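Local coordinates for mitochondrial dynamics protein MID49 (Mus musculus, PDB 4WOY) that promotes mitochondrial fission by recruiting dynamin-related protein 1 to the mitochondrial surface and regulating its GTPase activity, at residues V21-K25 / L57-L61; A32-Q36 / A50-G54; H68-P74 / T175-V181; H13-P17 / L61-T65; L149-L153 / L165-H169. The protein carries 1 engineered substitution. All blocks are in the same frame, centred on the assembly; numbering follows the deposited sequence.

Overall arrangement
The chain is the C-terminal, probably cytoplasmic, part of MID49, and from its N terminus three contacts enclose one another without crossing. Contact 4 closes the widest of these loops, joining the turn after helix 2-14 to residues 61-65. Inside it, contact 1 ties the start of helix 18-42 to residues 57-61, the two contacts sharing L61. Contact 2, the innermost, brings the same helix against strand 52-54. That strand then pairs with strand 69-74, where contact 3 begins; its parallel pairing with strand 173-182 closes a loop of 100 residues. Within this loop lies contact 5, which joins the exit from helix 143-150 to the end of strand 162-166.

Contact 1: V21-K25 / L57-L61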
# COMPACT_ATOMS: atom_id res chain seq x y z
N VAL A 21 3.27 17.71 -6.67
CA VAL A 21 2.70 17.16 -5.44
C VAL A 21 1.38 17.85 -5.12
O VAL A 21 0.38 17.20 -4.82
CB VAL A 21 3.68 17.27 -4.22
CG1 VAL A 21 2.97 16.93 -2.90
CG2 VAL A 21 4.89 16.38 -4.42
N THR A 22 1.38 19.17 -5.21
CA THR A 22 0.18 19.96 -4.91
C THR A 22 -0.96 19.64 -5.87
O THR A 22 -2.14 19.57 -5.46
CB THR A 22 0.50 21.46 -4.97
OG1 THR A 22 1.57 21.73 -4.07
CG2 THR A 22 -0.70 22.28 -4.54
N LEU A 23 -0.60 19.46 -7.14
CA LEU A 23 -1.55 19.15 -8.20
C LEU A 23 -2.17 17.76 -8.05
O LEU A 23 -3.37 17.56 -8.26
CB LEU A 23 -0.88 19.25 -9.59
CG LEU A 23 -1.76 18.76 -10.74
CD1 LEU A 23 -3.11 19.59 -10.79
CD2 LEU A 23 -0.98 18.61 -12.05
N ALA A 24 -1.32 16.81 -7.67
CA ALA A 24 -1.73 15.44 -7.54
C ALA A 24 -2.74 15.28 -6.40
O ALA A 24 -3.78 14.62 -6.56
CB ALA A 24 -0.51 14.56 -7.31
N LYS A 25 -2.44 15.90 -5.27
CA LYS A 25 -3.36 15.88 -4.14
C LYS A 25 -4.68 16.55 -4.54
O LYS A 25 -5.75 16.13 -4.14
CB LYS A 25 -2.76 16.60 -2.93
CG LYS A 25 -1.64 15.85 -2.24
CD LYS A 25 -1.14 16.63 -1.04
CE LYS A 25 0.05 15.93 -0.49
NZ LYS A 25 0.56 16.50 0.75
N LEU A 57 2.16 9.74 -1.24
CA LEU A 57 1.98 11.10 -1.76
C LEU A 57 1.59 12.07 -0.63
O LEU A 57 2.09 13.19 -0.56
CB LEU A 57 0.91 11.14 -2.84
CG LEU A 57 0.40 12.57 -3.12
CD1 LEU A 57 1.50 13.41 -3.78
CD2 LEU A 57 -0.86 12.55 -3.97
N TYR A 58 0.71 11.60 0.26
CA TYR A 58 0.22 12.40 1.38
C TYR A 58 1.09 12.34 2.62
O TYR A 58 1.12 13.30 3.38
CB TYR A 58 -1.21 11.97 1.77
CG TYR A 58 -2.25 12.37 0.75
CD1 TYR A 58 -2.49 11.61 -0.38
CD2 TYR A 58 -2.97 13.54 0.92
CE1 TYR A 58 -3.43 11.99 -1.33
CE2 TYR A 58 -3.92 13.94 -0.03
CZ TYR A 58 -4.14 13.15 -1.15
OH TYR A 58 -5.08 13.54 -2.08
N ASP A 59 1.78 11.23 2.84
CA ASP A 59 2.47 11.05 4.11
C ASP A 59 3.90 11.51 4.03
O ASP A 59 4.80 10.76 3.67
CB ASP A 59 2.42 9.58 4.52
CG ASP A 59 1.02 9.12 4.82
OD1 ASP A 59 0.26 9.92 5.39
OD2 ASP A 59 0.69 7.98 4.45
N GLY A 60 4.10 12.77 4.39
CA GLY A 60 5.39 13.40 4.23
C GLY A 60 5.63 13.68 2.76
O GLY A 60 5.04 13.06 1.87
N LEU A 61 6.53 14.61 2.51
CA LEU A 61 6.95 14.93 1.16
C LEU A 61 8.41 14.46 1.02
O LEU A 61 9.03 14.10 2.03
CB LEU A 61 6.74 16.43 0.87
CG LEU A 61 5.55 16.71 -0.07
CD1 LEU A 61 4.28 16.04 0.43
CD2 LEU A 61 5.35 18.21 -0.25
O HOH W 1 -6.53 15.48 -1.24
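V21 and A24 on helix 18-42 meet the L57 side chain in the tightly packed part of this contact, where the loop between strands 52-54 and 69-74 of the nucleotidyltransferase-like domain packs on the helix. The two methyl branches of L57 divide the helix surface between them: CD1 lies 3.9 Å from V21 CG1, and CD2 3.9 Å from A24 CB. With its CG anti to the backbone N (chi1 164°), L57 holds this fork against the helix, and it also touches V69 of strand 69-74.

Toward solvent the packing changes character. K25 runs out as an extended chain, antiparallel to the Y58 side chain, laying CG over one face of the ring, 3.7 Å above its plane and offset toward the rim. This CH-pi contact is 24° off the ring normal. Farther along, K25 CE passes 3.4 Å from L57 O. Exposed L61 meets V21 tip to tip, V21 CG1 being 3.7 Å from L61 CD1. At the ring edge, in its plane, a water lies 2.6 Å from Y58 OH and donates a hydrogen bond to K25 O at 3.1 Å.

The lysine therefore acts here mainly through its methylenes. Its ammonium group would probably polarise CE and make the approach to L57 O favourable, while the water gives the helix carbonyl and the phenol a shared polar link.

Contact 2: A32-Q36 / A50-G54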
# COMPACT_ATOMS: atom_id res chain seq x y z
N ALA A 32 -12.04 11.91 -5.30
CA ALA A 32 -12.64 11.23 -4.16
C ALA A 32 -14.04 11.76 -3.85
O ALA A 32 -14.97 10.98 -3.63
CB ALA A 32 -11.75 11.36 -2.93
N LEU A 33 -14.19 13.08 -3.87
CA LEU A 33 -15.47 13.69 -3.55
C LEU A 33 -16.55 13.39 -4.57
O LEU A 33 -17.71 13.23 -4.20
CB LEU A 33 -15.31 15.20 -3.41
CG LEU A 33 -14.41 15.66 -2.27
CD1 LEU A 33 -14.41 17.17 -2.21
CD2 LEU A 33 -14.89 15.07 -0.97
N GLU A 34 -16.17 13.34 -5.85
CA GLU A 34 -17.08 12.93 -6.94
C GLU A 34 -17.47 11.46 -6.83
O GLU A 34 -18.64 11.09 -6.90
CB GLU A 34 -16.43 13.20 -8.31
CG GLU A 34 -16.52 14.64 -8.76
CD GLU A 34 -17.95 15.13 -8.78
OE1 GLU A 34 -18.79 14.47 -9.41
OE2 GLU A 34 -18.24 16.17 -8.16
N LEU A 35 -16.47 10.61 -6.63
CA LEU A 35 -16.71 9.19 -6.44
C LEU A 35 -17.55 8.93 -5.19
O LEU A 35 -18.41 8.04 -5.18
CB LEU A 35 -15.38 8.46 -6.32
CG LEU A 35 -15.44 6.93 -6.26
CD1 LEU A 35 -16.33 6.39 -7.37
CD2 LEU A 35 -14.05 6.37 -6.38
N GLN A 36 -17.30 9.70 -4.13
CA GLN A 36 -18.09 9.56 -2.91
C GLN A 36 -19.54 9.97 -3.16
O GLN A 36 -20.48 9.35 -2.65
CB GLN A 36 -17.52 10.40 -1.78
CG GLN A 36 -18.21 10.10 -0.47
CD GLN A 36 -17.79 11.04 0.61
OE1 GLN A 36 -16.59 11.30 0.78
NE2 GLN A 36 -18.75 11.58 1.34
N ALA A 50 -16.67 8.40 4.61
CA ALA A 50 -16.11 9.28 3.59
C ALA A 50 -14.83 8.70 2.98
O ALA A 50 -14.00 8.13 3.68
CB ALA A 50 -15.83 10.67 4.20
N LEU A 51 -14.68 8.85 1.68
CA LEU A 51 -13.48 8.39 1.00
C LEU A 51 -12.29 9.22 1.48
O LEU A 51 -12.35 10.43 1.52
CB LEU A 51 -13.63 8.49 -0.52
CG LEU A 51 -14.78 7.79 -1.25
CD1 LEU A 51 -14.47 7.64 -2.73
CD2 LEU A 51 -15.07 6.43 -0.64
N VAL A 52 -11.22 8.54 1.85
CA VAL A 52 -10.00 9.19 2.31
C VAL A 52 -8.82 8.88 1.39
O VAL A 52 -8.42 7.73 1.25
CB VAL A 52 -9.61 8.76 3.74
CG1 VAL A 52 -8.31 9.42 4.16
CG2 VAL A 52 -10.74 9.04 4.73
N PRO A 53 -8.30 9.92 0.72
CA PRO A 53 -7.08 9.76 -0.06
C PRO A 53 -5.86 9.71 0.85
O PRO A 53 -5.84 10.38 1.89
CB PRO A 53 -7.07 11.00 -0.96
CG PRO A 53 -7.81 12.02 -0.19
CD PRO A 53 -8.90 11.25 0.54
N GLY A 54 -4.88 8.89 0.48
CA GLY A 54 -3.71 8.70 1.31
C GLY A 54 -2.62 7.96 0.54
O GLY A 54 -2.73 7.78 -0.67
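L51 fits its side chain against helix 18-42, meeting A32, L35 and Q36 together, and apolar contacts make up most of the interface. Its CD1 branch lies 3.7 Å from L35 CG, and the two leucine side chains meet at about a right angle. The same CD1 lies 3.5 Å from A32 O, a carbonyl already engaged by Q36 N in the helix. L51 CG packs 3.8 Å from Q36 CB, and L51 CB lies 4.2 Å from A32 CB. Farther along the strand, the ring of P53 adds a looser touch on A32.

One side-chain hydrogen bond supplements this packing. L51 N donates to Q36 OE1 over 3.2 Å. The bond is bent at the hydrogen (145°), and the donor stands 53° out of the amide carbonyl plane, off the lone pairs. Q36 reaches it because its CG is anti to the backbone N (chi1 -171°) and the chain stays extended beyond. The amide then lies beside A50, with Q36 OE1 3.6 Å from A50 CB.

Around the contact, L71 of strand 69-74 touches A32, L35 and L51, and A73 also meets L51. V52 and G54 bond through their backbones to L72 and R70, which makes strand 52-54 an antiparallel neighbour of that strand, with helix 18-42 packed across both.

Contact 3: H68-P74 / T175-V181; sequences HVRLLAP and TLAVLMV
The H68 ring has the T175 methyl over one face: CG2 sits 3.8 Å above the plane, offset toward the rim, in a CH-pi contact. Chi1 of -56° at T175 turns CG2 anti to the backbone N, and the two side chains run side by side in the same direction. Farther along, L179 CD1 lies 4.1 Å above one face of the R70 guanidinium group. The polar end of R70 is held by a salt bridge to D208.

The backbones form a regular parallel ladder, residues 69-74 and 175-181 having directions 28° apart. V69, L71 and A73 each donate to and accept from the partner strand. The bond from L179 N to L71 O, 2.6 Å long, is nearly straight at the hydrogen. This pairing lies in the mixed sheet of a nucleotidyltransferase-like domain. One face carries V69, L71, A73, L176, V178 and M180; L71 and L176 there touch helix 18-42, and V69 CG1 meets L176 CD2 at 3.7 Å. On the other face, L72 CD2 touches L179 CD1 at 3.7 Å. Side chains of strand 191-193 meet this face, L191 against R70 and L72, and L193 against L179 and V181.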
# COMPACT_ATOMS: atom_id res chain seq x y z
N HIS A 68 1.21 4.12 -5.88
CA HIS A 68 -0.23 4.33 -5.96
C HIS A 68 -0.66 5.35 -4.92
O HIS A 68 0.01 5.56 -3.90
CB HIS A 68 -1.00 3.03 -5.71
CG HIS A 68 -0.90 2.05 -6.83
ND1 HIS A 68 -0.25 2.34 -8.01
CD2 HIS A 68 -1.37 0.78 -6.96
CE1 HIS A 68 -0.31 1.29 -8.82
NE2 HIS A 68 -0.99 0.34 -8.20
N VAL A 69 -1.78 5.99 -5.20
CA VAL A 69 -2.43 6.86 -4.25
C VAL A 69 -3.62 6.08 -3.70
O VAL A 69 -4.50 5.63 -4.46
CB VAL A 69 -2.85 8.17 -4.90
CG1 VAL A 69 -3.57 9.08 -3.89
CG2 VAL A 69 -1.64 8.83 -5.55
N ARG A 70 -3.63 5.87 -2.38
CA ARG A 70 -4.70 5.10 -1.76
C ARG A 70 -5.98 5.93 -1.66
O ARG A 70 -5.97 7.09 -1.24
CB ARG A 70 -4.27 4.58 -0.39
CG ARG A 70 -2.77 4.40 -0.29
CD ARG A 70 -2.32 3.21 0.57
NE ARG A 70 -3.02 3.14 1.84
CZ ARG A 70 -3.03 2.04 2.59
NH1 ARG A 70 -2.38 0.95 2.22
NH2 ARG A 70 -3.71 2.04 3.73
N LEU A 71 -7.08 5.33 -2.10
CA LEU A 71 -8.40 5.89 -1.89
C LEU A 71 -9.16 4.91 -0.99
O LEU A 71 -9.62 3.84 -1.43
CB LEU A 71 -9.09 6.12 -3.23
CG LEU A 71 -10.27 7.08 -3.19
CD1 LEU A 71 -9.80 8.38 -2.56
CD2 LEU A 71 -10.80 7.33 -4.59
N LEU A 72 -9.23 5.27 0.29
CA LEU A 72 -9.81 4.41 1.31
C LEU A 72 -11.31 4.63 1.38
O LEU A 72 -11.75 5.76 1.51
CB LEU A 72 -9.20 4.69 2.68
CG LEU A 72 -7.70 4.52 2.87
CD1 LEU A 72 -7.37 4.46 4.36
CD2 LEU A 72 -7.20 3.30 2.13
N ALA A 73 -12.07 3.54 1.27
CA ALA A 73 -13.52 3.55 1.46
C ALA A 73 -13.87 2.65 2.66
O ALA A 73 -13.96 1.43 2.52
CB ALA A 73 -14.25 3.09 0.18
N PRO A 74 -14.00 3.26 3.86
CA PRO A 74 -14.22 2.45 5.07
C PRO A 74 -15.64 1.93 5.21
O PRO A 74 -16.60 2.67 5.10
CB PRO A 74 -13.88 3.43 6.21
CG PRO A 74 -14.08 4.80 5.62
CD PRO A 74 -13.74 4.68 4.15
N THR A 175 -2.01 6.74 -10.40
CA THR A 175 -2.98 5.69 -10.18
C THR A 175 -3.64 5.79 -8.82
O THR A 175 -2.98 6.00 -7.81
CB THR A 175 -2.31 4.34 -10.31
OG1 THR A 175 -1.69 4.26 -11.60
CG2 THR A 175 -3.33 3.22 -10.17
N LEU A 176 -4.97 5.65 -8.79
CA LEU A 176 -5.70 5.57 -7.55
C LEU A 176 -6.05 4.11 -7.27
O LEU A 176 -6.58 3.41 -8.14
CB LEU A 176 -6.96 6.43 -7.59
CG LEU A 176 -6.81 7.95 -7.47
CD1 LEU A 176 -8.05 8.64 -8.01
CD2 LEU A 176 -6.55 8.39 -6.03
N ALA A 177 -5.71 3.64 -6.08
CA ALA A 177 -6.16 2.30 -5.68
C ALA A 177 -7.39 2.47 -4.80
O ALA A 177 -7.29 3.02 -3.69
CB ALA A 177 -5.06 1.53 -4.95
N VAL A 178 -8.54 2.03 -5.30
CA VAL A 178 -9.76 2.15 -4.51
C VAL A 178 -9.80 1.00 -3.53
O VAL A 178 -9.90 -0.17 -3.93
CB VAL A 178 -11.01 2.13 -5.38
CG1 VAL A 178 -12.23 2.33 -4.51
CG2 VAL A 178 -10.93 3.19 -6.45
N LEU A 179 -9.69 1.32 -2.24
CA LEU A 179 -9.57 0.30 -1.21
C LEU A 179 -10.73 0.31 -0.24
O LEU A 179 -10.85 1.23 0.58
CB LEU A 179 -8.27 0.48 -0.44
CG LEU A 179 -6.99 0.47 -1.26
CD1 LEU A 179 -5.86 1.06 -0.44
CD2 LEU A 179 -6.65 -0.96 -1.73
N MET A 180 -11.57 -0.73 -0.31
CA MET A 180 -12.61 -0.91 0.73
C MET A 180 -11.96 -1.51 1.97
O MET A 180 -11.29 -2.54 1.89
CB MET A 180 -13.76 -1.80 0.23
CG MET A 180 -14.72 -1.09 -0.76
SD MET A 180 -15.93 -2.19 -1.51
CE MET A 180 -14.90 -3.39 -2.35
N VAL A 181 -12.11 -0.86 3.11
CA VAL A 181 -11.33 -1.24 4.27
C VAL A 181 -12.18 -1.41 5.52
O VAL A 181 -13.24 -0.78 5.65
CB VAL A 181 -10.19 -0.23 4.52
CG1 VAL A 181 -9.30 -0.10 3.27
CG2 VAL A 181 -10.74 1.14 4.90

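Contact 4: H13-P17 / L61-T65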
# COMPACT_ATOMS: atom_id res chain seq x y z
N HIS A 13 16.07 11.71 -9.19
CA HIS A 13 15.10 10.64 -9.45
C HIS A 13 14.18 10.30 -8.28
O HIS A 13 13.30 9.45 -8.41
CB HIS A 13 15.82 9.37 -9.94
CG HIS A 13 16.63 9.61 -11.17
ND1 HIS A 13 18.01 9.62 -11.16
CD2 HIS A 13 16.26 9.91 -12.43
CE1 HIS A 13 18.45 9.90 -12.38
NE2 HIS A 13 17.41 10.07 -13.17
N VAL A 14 14.42 10.91 -7.13
CA VAL A 14 13.51 10.68 -6.02
C VAL A 14 12.62 11.88 -5.72
O VAL A 14 11.40 11.76 -5.70
CB VAL A 14 14.29 10.28 -4.75
CG1 VAL A 14 13.34 10.03 -3.59
CG2 VAL A 14 15.11 9.06 -5.04
N ILE A 15 13.22 13.05 -5.54
CA ILE A 15 12.47 14.22 -5.08
C ILE A 15 11.50 14.73 -6.14
O ILE A 15 11.85 14.85 -7.31
CB ILE A 15 13.43 15.34 -4.63
CG1 ILE A 15 14.34 14.81 -3.51
CG2 ILE A 15 12.67 16.56 -4.13
CD1 ILE A 15 15.51 15.72 -3.14
N THR A 16 10.27 15.00 -5.73
CA THR A 16 9.20 15.40 -6.65
C THR A 16 8.93 16.90 -6.52
O THR A 16 8.76 17.41 -5.41
CB THR A 16 7.87 14.62 -6.36
OG1 THR A 16 8.11 13.21 -6.42
CG2 THR A 16 6.78 15.00 -7.35
N PRO A 17 8.87 17.61 -7.65
CA PRO A 17 8.60 19.06 -7.69
C PRO A 17 7.30 19.42 -6.98
O PRO A 17 6.30 18.73 -7.20
CB PRO A 17 8.52 19.35 -9.20
CG PRO A 17 9.41 18.30 -9.83
CD PRO A 17 9.22 17.06 -8.98
N LEU A 61 6.53 14.61 2.51
CA LEU A 61 6.95 14.93 1.16
C LEU A 61 8.41 14.46 1.02
O LEU A 61 9.03 14.10 2.03
CB LEU A 61 6.74 16.43 0.87
CG LEU A 61 5.55 16.71 -0.07
CD1 LEU A 61 4.28 16.04 0.43
CD2 LEU A 61 5.35 18.21 -0.25
N GLN A 62 8.95 14.40 -0.20
CA GLN A 62 8.24 14.74 -1.43
C GLN A 62 8.16 13.49 -2.30
O GLN A 62 8.78 13.41 -3.37
CB GLN A 62 8.93 15.91 -2.15
CG GLN A 62 9.52 16.95 -1.19
CD GLN A 62 10.14 18.17 -1.87
OE1 GLN A 62 10.07 18.34 -3.09
NE2 GLN A 62 10.74 19.05 -1.07
N ALA A 63 7.38 12.52 -1.83
CA ALA A 63 7.25 11.21 -2.47
C ALA A 63 6.62 11.31 -3.83
O ALA A 63 6.97 10.57 -4.74
CB ALA A 63 6.45 10.28 -1.61
N GLY A 64 5.65 12.21 -3.96
CA GLY A 64 4.94 12.34 -5.22
C GLY A 64 4.02 11.17 -5.53
O GLY A 64 3.34 10.63 -4.65
N THR A 65 3.99 10.80 -6.80
CA THR A 65 3.07 9.79 -7.29
C THR A 65 3.80 8.56 -7.81
O THR A 65 3.29 7.87 -8.68
CB THR A 65 2.17 10.36 -8.42
OG1 THR A 65 2.98 11.01 -9.41
CG2 THR A 65 1.21 11.38 -7.86
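T16 grips the backbone carbonyl of Q62 with two hydrogen bonds. Its backbone N donates to Q62 O at 3.2 Å, in the carbonyl plane, with a somewhat bent N-H...O angle of 136°. The hydroxyl donates to the same atom, T16 OG1 lying 3.1 Å from Q62 O, but from 38° out of that plane. The two donors can converge because chi1 of -56° sets OG1 beside the residue's own backbone N. In the model the accepting residue follows a cis peptide bond.

The contact joins two connecting segments of the fold: the turn that leads from helix 2-14 into helix 18-42, with P17 as N-cap, and the loop between strands 52-54 and 69-74 of the nucleotidyltransferase-like domain.

Van der Waals contacts accompany the hydrogen bonds. T16 CB and its methyl lie over the backbone of G64, T16 CG2 being 3.9 Å from G64 CA. G64 has a positive phi, a conformation that favours glycine. The side chains of I15 and Q62 pass at a slant to each other on the solvent side, where I15 is exposed. On the inner side V14 and A63 both rest on L233 of helix 228-241, and T16 also touches V21.

Contact 5: L149-L153 / L165-H169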
# COMPACT_ATOMS: atom_id res chain seq x y z
N LEU A 149 -14.93 17.80 -15.97
CA LEU A 149 -15.06 18.78 -14.89
C LEU A 149 -13.72 19.17 -14.28
O LEU A 149 -13.50 20.33 -13.93
CB LEU A 149 -15.98 18.22 -13.80
CG LEU A 149 -16.16 19.00 -12.49
CD1 LEU A 149 -17.13 20.15 -12.70
CD2 LEU A 149 -16.58 18.10 -11.31
N LEU A 150 -12.81 18.20 -14.17
CA LEU A 150 -11.54 18.41 -13.49
C LEU A 150 -10.36 18.62 -14.44
O LEU A 150 -9.21 18.68 -14.00
CB LEU A 150 -11.25 17.23 -12.56
CG LEU A 150 -12.27 16.93 -11.46
CD1 LEU A 150 -11.90 15.65 -10.75
CD2 LEU A 150 -12.37 18.09 -10.47
N GLY A 151 -10.65 18.73 -15.73
CA GLY A 151 -9.59 18.89 -16.72
C GLY A 151 -8.56 17.77 -16.73
O GLY A 151 -7.36 18.04 -16.65
N CYS A 152 -9.02 16.51 -16.76
CA CYS A 152 -8.14 15.35 -16.91
C CYS A 152 -8.94 14.17 -17.46
O CYS A 152 -10.14 14.28 -17.65
CB CYS A 152 -7.50 14.96 -15.57
SG CYS A 152 -8.69 14.48 -14.30
N LEU A 153 -8.27 13.04 -17.72
CA LEU A 153 -8.95 11.80 -18.09
C LEU A 153 -8.82 10.79 -16.95
O LEU A 153 -7.72 10.56 -16.47
CB LEU A 153 -8.35 11.17 -19.35
CG LEU A 153 -9.34 10.59 -20.37
CD1 LEU A 153 -9.85 11.70 -21.30
CD2 LEU A 153 -8.77 9.38 -21.14
N LEU A 165 -5.20 7.85 -13.84
CA LEU A 165 -5.40 9.25 -14.06
C LEU A 165 -4.40 9.92 -15.02
O LEU A 165 -3.20 10.01 -14.74
CB LEU A 165 -5.37 9.96 -12.71
CG LEU A 165 -5.69 11.41 -13.00
CD1 LEU A 165 -7.06 11.42 -13.60
CD2 LEU A 165 -5.68 12.32 -11.81
N LYS A 166 -4.95 10.35 -16.16
CA LYS A 166 -4.28 11.07 -17.24
C LYS A 166 -4.91 12.47 -17.42
O LYS A 166 -6.10 12.60 -17.66
CB LYS A 166 -4.36 10.26 -18.55
CG LYS A 166 -3.37 10.63 -19.64
CD LYS A 166 -1.92 10.31 -19.36
CE LYS A 166 -1.09 10.68 -20.59
NZ LYS A 166 0.39 10.71 -20.40
N VAL A 167 -4.10 13.50 -17.32
CA VAL A 167 -2.70 13.30 -17.20
C VAL A 167 -2.42 13.75 -15.75
O VAL A 167 -2.04 12.90 -14.96
CB VAL A 167 -1.87 14.05 -18.32
CG1 VAL A 167 -0.45 13.52 -18.44
CG2 VAL A 167 -2.57 13.99 -19.67
N GLN A 168 -2.60 15.02 -15.35
CA GLN A 168 -3.14 16.15 -16.10
C GLN A 168 -1.96 16.72 -16.83
O GLN A 168 -0.87 16.78 -16.27
CB GLN A 168 -3.73 17.20 -15.17
CG GLN A 168 -4.24 18.45 -15.85
CD GLN A 168 -4.74 19.45 -14.84
OE1 GLN A 168 -4.80 19.16 -13.64
NE2 GLN A 168 -5.12 20.63 -15.31
N HIS A 169 -2.18 17.09 -18.10
CA HIS A 169 -1.10 17.35 -19.07
C HIS A 169 0.16 17.82 -18.41
O HIS A 169 1.26 17.37 -18.72
CB HIS A 169 -1.51 18.37 -20.11
CG HIS A 169 -0.50 18.53 -21.20
ND1 HIS A 169 0.66 19.27 -21.06
CD2 HIS A 169 -0.46 18.03 -22.46
CE1 HIS A 169 1.36 19.22 -22.18
NE2 HIS A 169 0.70 18.48 -23.04
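L153 and K166 form an antiparallel, hydrogen-bonded pair at the open end of the hairpin made by strands 153-156 and 162-166. K166 N donates to L153 O at 2.8 Å. The return bond, from L153 N to K166 O, is modelled so short that its length is doubtful, although the pairing itself is clear. On the one side the chain arrives from helix 143-150, which ends in a Schellman motif: G151 turns out of the helix with a positive phi of 58°, and the strand begins two residues later. On the other side the chain leaves the strand through two peptide bonds modelled as cis, before V167 and before Q168.

Among the side chains, C152 points toward the partner segment and puts SG 3.5 Å from L165 CD1; a chi1 of 62° turns the sulfur to this methyl. L165 is buried, and it also packs on L27 of helix 18-42 and on F174. On the strand face of L153 and K166 the two CB atoms lie 4.2 Å apart, but the chains then diverge, and K166 NZ forms a salt bridge with E173. Q168, extended from the backbone, draws its aliphatic part past the turn, with CG 3.2 Å from G151 O, and also touches L23 and L27.

Chemically, the K166 N to L153 O bond joins the strand ends, while the side chains add a sulfur-to-methyl contact between C152 and buried L165, and the aliphatic part of Q168 against the G151 carbonyl. The lysine charge is met by strand 173-182.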